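Local coordinates for microcin B17-processing protein McbD (Escherichia coli str. K-12 substr. MG1655, PDB 6GRH), which is required to process the inactive microcin B17 precursor peptide into the active antibiotic and belongs to the YcaO cyclodehydratase family, at residues R171-L176 against I216-A221; G223-T228 against L245-S250. The protein carries 1 engineered substitution. All coordinates share one frame; numbering follows the deposited sequence.

Contact 1: residues R171-L176 against I216-A221. Engineered in segment 171-176: Arg171 (natural residue Thr).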
ATOM      1  N   ARG E 171      12.447 -48.529  -7.408  1.00 34.59           N
ATOM      2  CA  ARG E 171      12.413 -49.412  -6.260  1.00 35.42           C
ATOM      3  C   ARG E 171      12.818 -50.839  -6.626  1.00 34.80           C
ATOM      4  O   ARG E 171      13.592 -51.463  -5.894  1.00 34.70           O
ATOM      5  CB  ARG E 171      11.028 -49.375  -5.578  1.00 37.71           C
ATOM      6  CG  ARG E 171      10.549 -47.973  -5.174  1.00 38.38           C
ATOM      7  CD  ARG E 171      11.460 -47.329  -4.141  1.00 40.62           C
ATOM      8  NE  ARG E 171      11.089 -45.938  -3.879  1.00 41.46           N
ATOM      9  CZ  ARG E 171      10.146 -45.521  -3.033  1.00 44.73           C
ATOM     10  NH1 ARG E 171       9.398 -46.372  -2.318  1.00 46.10           N
ATOM     11  NH2 ARG E 171       9.936 -44.207  -2.902  1.00 45.42           N
ATOM     12  N   GLN E 172      12.355 -51.334  -7.774  1.00 33.57           N
ATOM     13  CA  GLN E 172      12.761 -52.672  -8.223  1.00 33.83           C
ATOM     14  C   GLN E 172      14.259 -52.690  -8.490  1.00 33.84           C
ATOM     15  O   GLN E 172      14.950 -53.636  -8.065  1.00 34.11           O
ATOM     16  CB  GLN E 172      11.979 -53.153  -9.445  1.00 33.74           C
ATOM     17  CG  GLN E 172      10.468 -53.240  -9.246  1.00 33.25           C
ATOM     18  CD  GLN E 172      10.047 -54.197  -8.161  1.00 33.68           C
ATOM     19  OE1 GLN E 172      10.643 -55.285  -7.993  1.00 34.95           O
ATOM     20  NE2 GLN E 172       8.995 -53.825  -7.435  1.00 33.17           N
ATOM     21  N   SER E 173      14.770 -51.636  -9.134  1.00 33.04           N
ATOM     22  CA  SER E 173      16.221 -51.483  -9.349  1.00 34.08           C
ATOM     23  C   SER E 173      17.000 -51.439  -8.042  1.00 34.24           C
ATOM     24  O   SER E 173      18.050 -52.049  -7.924  1.00 35.34           O
ATOM     25  CB  SER E 173      16.561 -50.238 -10.180  1.00 33.71           C
ATOM     26  OG  SER E 173      16.021 -50.349 -11.497  1.00 33.87           O
ATOM     27  N   LEU E 174      16.477 -50.733  -7.063  1.00 33.68           N
ATOM     28  CA  LEU E 174      17.153 -50.578  -5.780  1.00 34.08           C
ATOM     29  C   LEU E 174      17.219 -51.894  -5.000  1.00 35.47           C
ATOM     30  O   LEU E 174      18.245 -52.187  -4.385  1.00 35.54           O
ATOM     31  CB  LEU E 174      16.430 -49.531  -4.939  1.00 33.18           C
ATOM     32  CG  LEU E 174      16.925 -49.321  -3.502  1.00 33.19           C
ATOM     33  CD1 LEU E 174      18.349 -48.772  -3.453  1.00 33.77           C
ATOM     34  CD2 LEU E 174      15.967 -48.424  -2.748  1.00 32.50           C
ATOM     35  N   LEU E 175      16.114 -52.640  -4.987  1.00 35.81           N
ATOM     36  CA  LEU E 175      16.072 -53.942  -4.315  1.00 37.22           C
ATOM     37  C   LEU E 175      17.017 -54.960  -4.932  1.00 37.91           C
ATOM     38  O   LEU E 175      17.693 -55.678  -4.205  1.00 38.92           O
ATOM     39  CB  LEU E 175      14.658 -54.514  -4.284  1.00 37.45           C
ATOM     40  CG  LEU E 175      13.715 -53.784  -3.334  1.00 37.19           C
ATOM     41  CD1 LEU E 175      12.257 -54.022  -3.717  1.00 37.22           C
ATOM     42  CD2 LEU E 175      13.969 -54.186  -1.892  1.00 38.22           C
ATOM     43  N   LEU E 176      17.077 -55.022  -6.260  0.50 37.90           N
ATOM     44  CA  LEU E 176      18.029 -55.917  -6.921  0.50 38.73           C
ATOM     45  C   LEU E 176      19.480 -55.532  -6.592  0.50 39.13           C
ATOM     46  O   LEU E 176      20.300 -56.402  -6.279  0.50 39.86           O
ATOM     47  CB  LEU E 176      17.816 -55.959  -8.432  0.50 38.58           C
ATOM     48  CG  LEU E 176      18.559 -57.146  -9.050  0.50 39.61           C
ATOM     49  CD1 LEU E 176      17.928 -58.456  -8.594  0.50 40.31           C
ATOM     50  CD2 LEU E 176      18.588 -57.069 -10.568  0.50 39.68           C
ATOM     51  N   ILE E 216      22.183 -48.031 -11.316  1.00 35.51           N
ATOM     52  CA  ILE E 216      21.711 -49.338 -10.848  1.00 35.89           C
ATOM     53  C   ILE E 216      20.489 -49.851 -11.625  1.00 35.89           C
ATOM     54  O   ILE E 216      19.838 -50.777 -11.172  1.00 36.29           O
ATOM     55  CB  ILE E 216      21.385 -49.336  -9.332  1.00 35.61           C
ATOM     56  CG1 ILE E 216      20.295 -48.306  -8.995  1.00 34.31           C
ATOM     57  CG2 ILE E 216      22.641 -49.071  -8.514  1.00 35.93           C
ATOM     58  CD1 ILE E 216      19.537 -48.634  -7.725  1.00 34.30           C
ATOM     59  N   THR E 217      20.198 -49.281 -12.799  1.00 35.39           N
ATOM     60  CA  THR E 217      19.041 -49.670 -13.600  1.00 35.07           C
ATOM     61  C   THR E 217      18.915 -51.194 -13.726  1.00 35.95           C
ATOM     62  O   THR E 217      19.913 -51.843 -13.971  1.00 36.94           O
ATOM     63  CB  THR E 217      19.207 -49.120 -15.016  1.00 35.45           C
ATOM     64  OG1 THR E 217      19.629 -47.758 -14.931  1.00 34.90           O
ATOM     65  CG2 THR E 217      17.904 -49.240 -15.812  1.00 35.14           C
ATOM     66  N   LEU E 218      17.706 -51.747 -13.595  1.00 35.89           N
ATOM     67  CA  LEU E 218      17.481 -53.177 -13.842  1.00 36.93           C
ATOM     68  C   LEU E 218      18.195 -53.563 -15.138  1.00 38.10           C
ATOM     69  O   LEU E 218      18.064 -52.836 -16.122  1.00 37.33           O
ATOM     70  CB  LEU E 218      16.002 -53.501 -14.025  1.00 36.56           C
ATOM     71  CG  LEU E 218      15.119 -53.597 -12.786  1.00 36.38           C
ATOM     72  CD1 LEU E 218      13.732 -54.023 -13.214  1.00 36.46           C
ATOM     73  CD2 LEU E 218      15.688 -54.570 -11.783  1.00 36.99           C
ATOM     74  N   PRO E 219      18.980 -54.655 -15.121  1.00 39.48           N
ATOM     75  CA  PRO E 219      19.734 -55.076 -16.320  1.00 40.68           C
ATOM     76  C   PRO E 219      18.875 -55.224 -17.575  1.00 40.88           C
ATOM     77  O   PRO E 219      17.791 -55.812 -17.532  1.00 40.93           O
ATOM     78  CB  PRO E 219      20.325 -56.414 -15.897  1.00 41.67           C
ATOM     79  CG  PRO E 219      20.609 -56.174 -14.451  1.00 41.81           C
ATOM     80  CD  PRO E 219      19.442 -55.386 -13.931  1.00 40.21           C
ATOM     81  N   GLY E 220      19.345 -54.634 -18.672  1.00 41.46           N
ATOM     82  CA  GLY E 220      18.641 -54.704 -19.945  1.00 41.61           C
ATOM     83  C   GLY E 220      17.511 -53.710 -20.087  1.00 40.47           C
ATOM     84  O   GLY E 220      16.989 -53.551 -21.176  1.00 40.87           O
ATOM     85  N   ALA E 221      17.127 -53.023 -19.009  1.00 39.29           N
ATOM     86  CA  ALA E 221      16.036 -52.057 -19.076  1.00 37.93           C
ATOM     87  C   ALA E 221      16.515 -50.757 -19.750  1.00 37.29           C
ATOM     88  O   ALA E 221      17.679 -50.374 -19.606  1.00 36.74           O
ATOM     89  CB  ALA E 221      15.487 -51.742 -17.681  1.00 37.15           C
TER
HETATM   90  O   HOH W   1      19.330 -53.175 -10.165  1.00 37.94           O
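Ile216 meets the helix first: chi1 of 60° carries CG1 and CD1 to the backbone between Ser173 and Leu174, with CD1 3.6 Å from Leu174 CA. Ile216 O accepts a bond from a water that also donates to Ser173 O at 2.8 Å. Thr217 turns its side chain from the helix, and OG1 bonds to Asp215. At Leu218 the backbone N donates to Ser173 OG over 3.0 Å, bent to 139° at the hydrogen. Ser173 OG, beside its own backbone N with chi1 -64°, also bonds to Met169 O one turn back, which fixes the hydroxyl on the helix surface. The Leu218 side chain reaches back over Ser173, with CD2 3.9 Å from Gln172 O. In the conformer given, Leu176 crosses Leu218 at about a right angle and its CD2 approaches Pro219 CD at the edge of the contact (3.9 Å), as the chain enters a type II beta turn closed by Ala221 N on Leu218 O. The loop leaving strand 210-215 is thereby packed between helix 157-180 and helix 327-334, whose Tyr330 touches Leu218, while Leu245 of strand 241-248 borders Ile216.

Contact 2: residues G223-T228 against L245-S250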
ATOM      1  N   GLY E 223      16.253 -46.457 -20.085  1.00 35.07           N
ATOM      2  CA  GLY E 223      16.337 -45.410 -19.078  1.00 34.10           C
ATOM      3  C   GLY E 223      17.456 -45.658 -18.091  1.00 34.09           C
ATOM      4  O   GLY E 223      18.313 -46.526 -18.302  1.00 34.84           O
ATOM      5  N   HIS E 224      17.433 -44.904 -17.000  1.00 33.45           N
ATOM      6  CA  HIS E 224      18.538 -44.863 -16.056  1.00 33.97           C
ATOM      7  C   HIS E 224      18.015 -44.630 -14.650  1.00 33.24           C
ATOM      8  O   HIS E 224      17.342 -43.621 -14.399  1.00 32.98           O
ATOM      9  CB  HIS E 224      19.525 -43.763 -16.455  1.00 34.89           C
ATOM     10  CG  HIS E 224      20.132 -43.973 -17.809  1.00 36.32           C
ATOM     11  ND1 HIS E 224      21.244 -44.760 -18.015  1.00 37.80           N
ATOM     12  CD2 HIS E 224      19.746 -43.544 -19.033  1.00 36.95           C
ATOM     13  CE1 HIS E 224      21.533 -44.792 -19.302  1.00 38.64           C
ATOM     14  NE2 HIS E 224      20.637 -44.067 -19.947  1.00 38.48           N
ATOM     15  N   ALA E 225      18.289 -45.574 -13.751  1.00 33.07           N
ATOM     16  CA  ALA E 225      18.041 -45.396 -12.316  1.00 32.49           C
ATOM     17  C   ALA E 225      19.366 -45.025 -11.703  1.00 32.71           C
ATOM     18  O   ALA E 225      20.299 -45.815 -11.723  1.00 33.79           O
ATOM     19  CB  ALA E 225      17.520 -46.670 -11.697  1.00 33.10           C
ATOM     20  N   VAL E 226      19.474 -43.814 -11.195  1.00 31.58           N
ATOM     21  CA  VAL E 226      20.740 -43.340 -10.664  1.00 32.06           C
ATOM     22  C   VAL E 226      20.664 -43.236  -9.153  1.00 31.61           C
ATOM     23  O   VAL E 226      19.781 -42.564  -8.639  1.00 31.26           O
ATOM     24  CB  VAL E 226      21.139 -41.999 -11.303  1.00 32.00           C
ATOM     25  CG1 VAL E 226      22.398 -41.447 -10.655  1.00 32.41           C
ATOM     26  CG2 VAL E 226      21.379 -42.205 -12.802  1.00 32.76           C
ATOM     27  N   LEU E 227      21.596 -43.903  -8.467  1.00 32.09           N
ATOM     28  CA  LEU E 227      21.660 -43.921  -7.015  1.00 32.31           C
ATOM     29  C   LEU E 227      22.829 -43.053  -6.624  1.00 32.62           C
ATOM     30  O   LEU E 227      23.945 -43.294  -7.074  1.00 33.09           O
ATOM     31  CB  LEU E 227      21.911 -45.348  -6.503  1.00 33.28           C
ATOM     32  CG  LEU E 227      21.964 -45.545  -4.982  1.00 33.49           C
ATOM     33  CD1 LEU E 227      20.640 -45.255  -4.327  1.00 32.66           C
ATOM     34  CD2 LEU E 227      22.434 -46.961  -4.668  1.00 34.77           C
ATOM     35  N   THR E 228      22.564 -42.030  -5.817  0.50 31.93           N
ATOM     36  CA  THR E 228      23.609 -41.175  -5.266  0.50 32.29           C
ATOM     37  C   THR E 228      23.769 -41.570  -3.801  0.50 32.48           C
ATOM     38  O   THR E 228      22.772 -41.789  -3.099  0.50 31.75           O
ATOM     39  CB  THR E 228      23.257 -39.673  -5.377  0.50 31.68           C
ATOM     40  OG1 THR E 228      21.849 -39.493  -5.185  0.50 30.71           O
ATOM     41  CG2 THR E 228      23.654 -39.103  -6.735  0.50 31.83           C
ATOM     42  N   LEU E 245      17.743 -41.334  -5.132  1.00 31.76           N
ATOM     43  CA  LEU E 245      17.479 -42.244  -6.219  1.00 32.19           C
ATOM     44  C   LEU E 245      16.453 -41.634  -7.156  1.00 31.63           C
ATOM     45  O   LEU E 245      15.443 -41.080  -6.710  1.00 31.04           O
ATOM     46  CB  LEU E 245      16.938 -43.554  -5.670  1.00 32.39           C
ATOM     47  CG  LEU E 245      16.519 -44.634  -6.675  1.00 32.92           C
ATOM     48  CD1 LEU E 245      17.705 -45.127  -7.496  1.00 33.82           C
ATOM     49  CD2 LEU E 245      15.902 -45.779  -5.904  1.00 33.57           C
ATOM     50  N   SER E 246      16.684 -41.782  -8.454  1.00 31.99           N
ATOM     51  CA  SER E 246      15.705 -41.382  -9.424  1.00 32.17           C
ATOM     52  C   SER E 246      15.884 -42.116 -10.727  1.00 32.22           C
ATOM     53  O   SER E 246      17.005 -42.446 -11.099  1.00 32.06           O
ATOM     54  CB  SER E 246      15.793 -39.874  -9.631  1.00 33.17           C
ATOM     55  OG  SER E 246      14.787 -39.447 -10.516  1.00 34.55           O
ATOM     56  N   TYR E 247      14.771 -42.366 -11.408  1.00 31.79           N
ATOM     57  CA  TYR E 247      14.768 -42.999 -12.710  1.00 33.38           C
ATOM     58  C   TYR E 247      14.188 -42.028 -13.722  1.00 33.88           C
ATOM     59  O   TYR E 247      13.133 -41.443 -13.489  1.00 32.66           O
ATOM     60  CB  TYR E 247      13.927 -44.274 -12.680  1.00 32.97           C
ATOM     61  CG  TYR E 247      13.772 -44.949 -14.019  1.00 33.44           C
ATOM     62  CD1 TYR E 247      12.680 -44.665 -14.846  1.00 32.86           C
ATOM     63  CD2 TYR E 247      14.715 -45.866 -14.467  1.00 33.78           C
ATOM     64  CE1 TYR E 247      12.517 -45.294 -16.065  1.00 33.80           C
ATOM     65  CE2 TYR E 247      14.565 -46.501 -15.699  1.00 34.78           C
ATOM     66  CZ  TYR E 247      13.468 -46.213 -16.495  1.00 34.35           C
ATOM     67  OH  TYR E 247      13.307 -46.854 -17.701  1.00 35.36           O
ATOM     68  N   ALA E 248      14.869 -41.893 -14.847  1.00 35.69           N
ATOM     69  CA  ALA E 248      14.368 -41.115 -15.977  1.00 36.65           C
ATOM     70  C   ALA E 248      14.930 -41.710 -17.275  1.00 38.60           C
ATOM     71  O   ALA E 248      15.819 -42.574 -17.235  1.00 38.91           O
ATOM     72  CB  ALA E 248      14.758 -39.653 -15.816  1.00 35.82           C
ATOM     73  N   ASN E 249      14.395 -41.273 -18.420  1.00 40.77           N
ATOM     74  CA  ASN E 249      14.921 -41.683 -19.735  1.00 42.76           C
ATOM     75  C   ASN E 249      16.316 -41.137 -19.983  1.00 41.80           C
ATOM     76  O   ASN E 249      17.170 -41.816 -20.536  1.00 44.30           O
ATOM     77  CB  ASN E 249      14.011 -41.207 -20.874  1.00 45.52           C
ATOM     78  CG  ASN E 249      12.747 -42.016 -20.987  1.00 48.33           C
ATOM     79  OD1 ASN E 249      12.722 -43.209 -20.649  1.00 52.71           O
ATOM     80  ND2 ASN E 249      11.676 -41.380 -21.478  1.00 50.19           N
ATOM     81  N   SER E 250      16.503 -39.887 -19.606  1.00 39.86           N
ATOM     82  CA  SER E 250      17.769 -39.176 -19.700  1.00 39.91           C
ATOM     83  C   SER E 250      18.646 -39.488 -18.489  1.00 38.36           C
ATOM     84  O   SER E 250      18.206 -39.337 -17.356  1.00 36.58           O
ATOM     85  CB  SER E 250      17.499 -37.652 -19.768  1.00 40.16           C
ATOM     86  OG  SER E 250      18.650 -36.872 -19.465  1.00 41.20           O
TER
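Four backbone hydrogen bonds join His224 to Ala248 and Val226 to Ser246. The straightest, Val226 N to Ser246 O, is 2.8 Å long with 168° at the hydrogen; its return partner, Ser246 N to Val226 O, stretches to 3.2 Å. At the other pair His224 N reaches Ala248 O at 2.8 Å, and Ala248 N donates back to His224 O from outside the carbonyl plane. His224 O also receives a CA-H...O contact from Tyr247 CA at 3.1 Å. The His224 ring meets the chain just past the second strand at its edge, where CD2 lies 3.4 Å from Asn249 O, in the ring plane. Both ring nitrogens are bonded, ND1 to Asp215 and NE2 to Ser323, so the ring's rotation is fixed from two sides.

These are the arms of an antiparallel beta hairpin, 224-231 and 241-248, with 241-248 outermost in its sheet within this chain. Ala225 with Tyr247 and Leu227 with Leu245 form the non-hydrogen-bonded pairs, and their side chains share the face toward helix 157-180. Tyr247 CG stands anti to the backbone N (chi1 175°), which lays the ring obliquely across the Gly223-His224 peptide, CE2 3.5 Å from His224 N, with the Ala225 methyl beside CD2; OH extends past Gly223 CA at 3.6 Å to bond Pro222 O. Leu245 sends CD1 to within 3.5 Å of Val226 O, while its CB packs against Leu227 CD1. On the other face Val226 and Ala248 lean on helix 251-275, which begins just after Ser250, the N-cap residue whose OG accepts from Lys253 N.

In the fold
From the N terminus, helix 157-180 comes first; the chain then runs through strands 182-187 and 210-215 before contact 1 brings residues 216-221 back onto that helix, closing a loop with 39 residues between its segments. Contact 2 follows in series, neither nested nor crossed: it closes the shorter hairpin loop, with 16 intervening residues. The contact centres lie about 10 Å apart, and the two meet directly where Thr217 OG1 bonds to Ala225 N and Ile216 N to Ala225 O. Contact 1 ties the loop after strand 210-215 to the helix, and contact 2 ties together the two hairpin strands at one edge of the sheet, ahead of helix 251-275 on its opposite face.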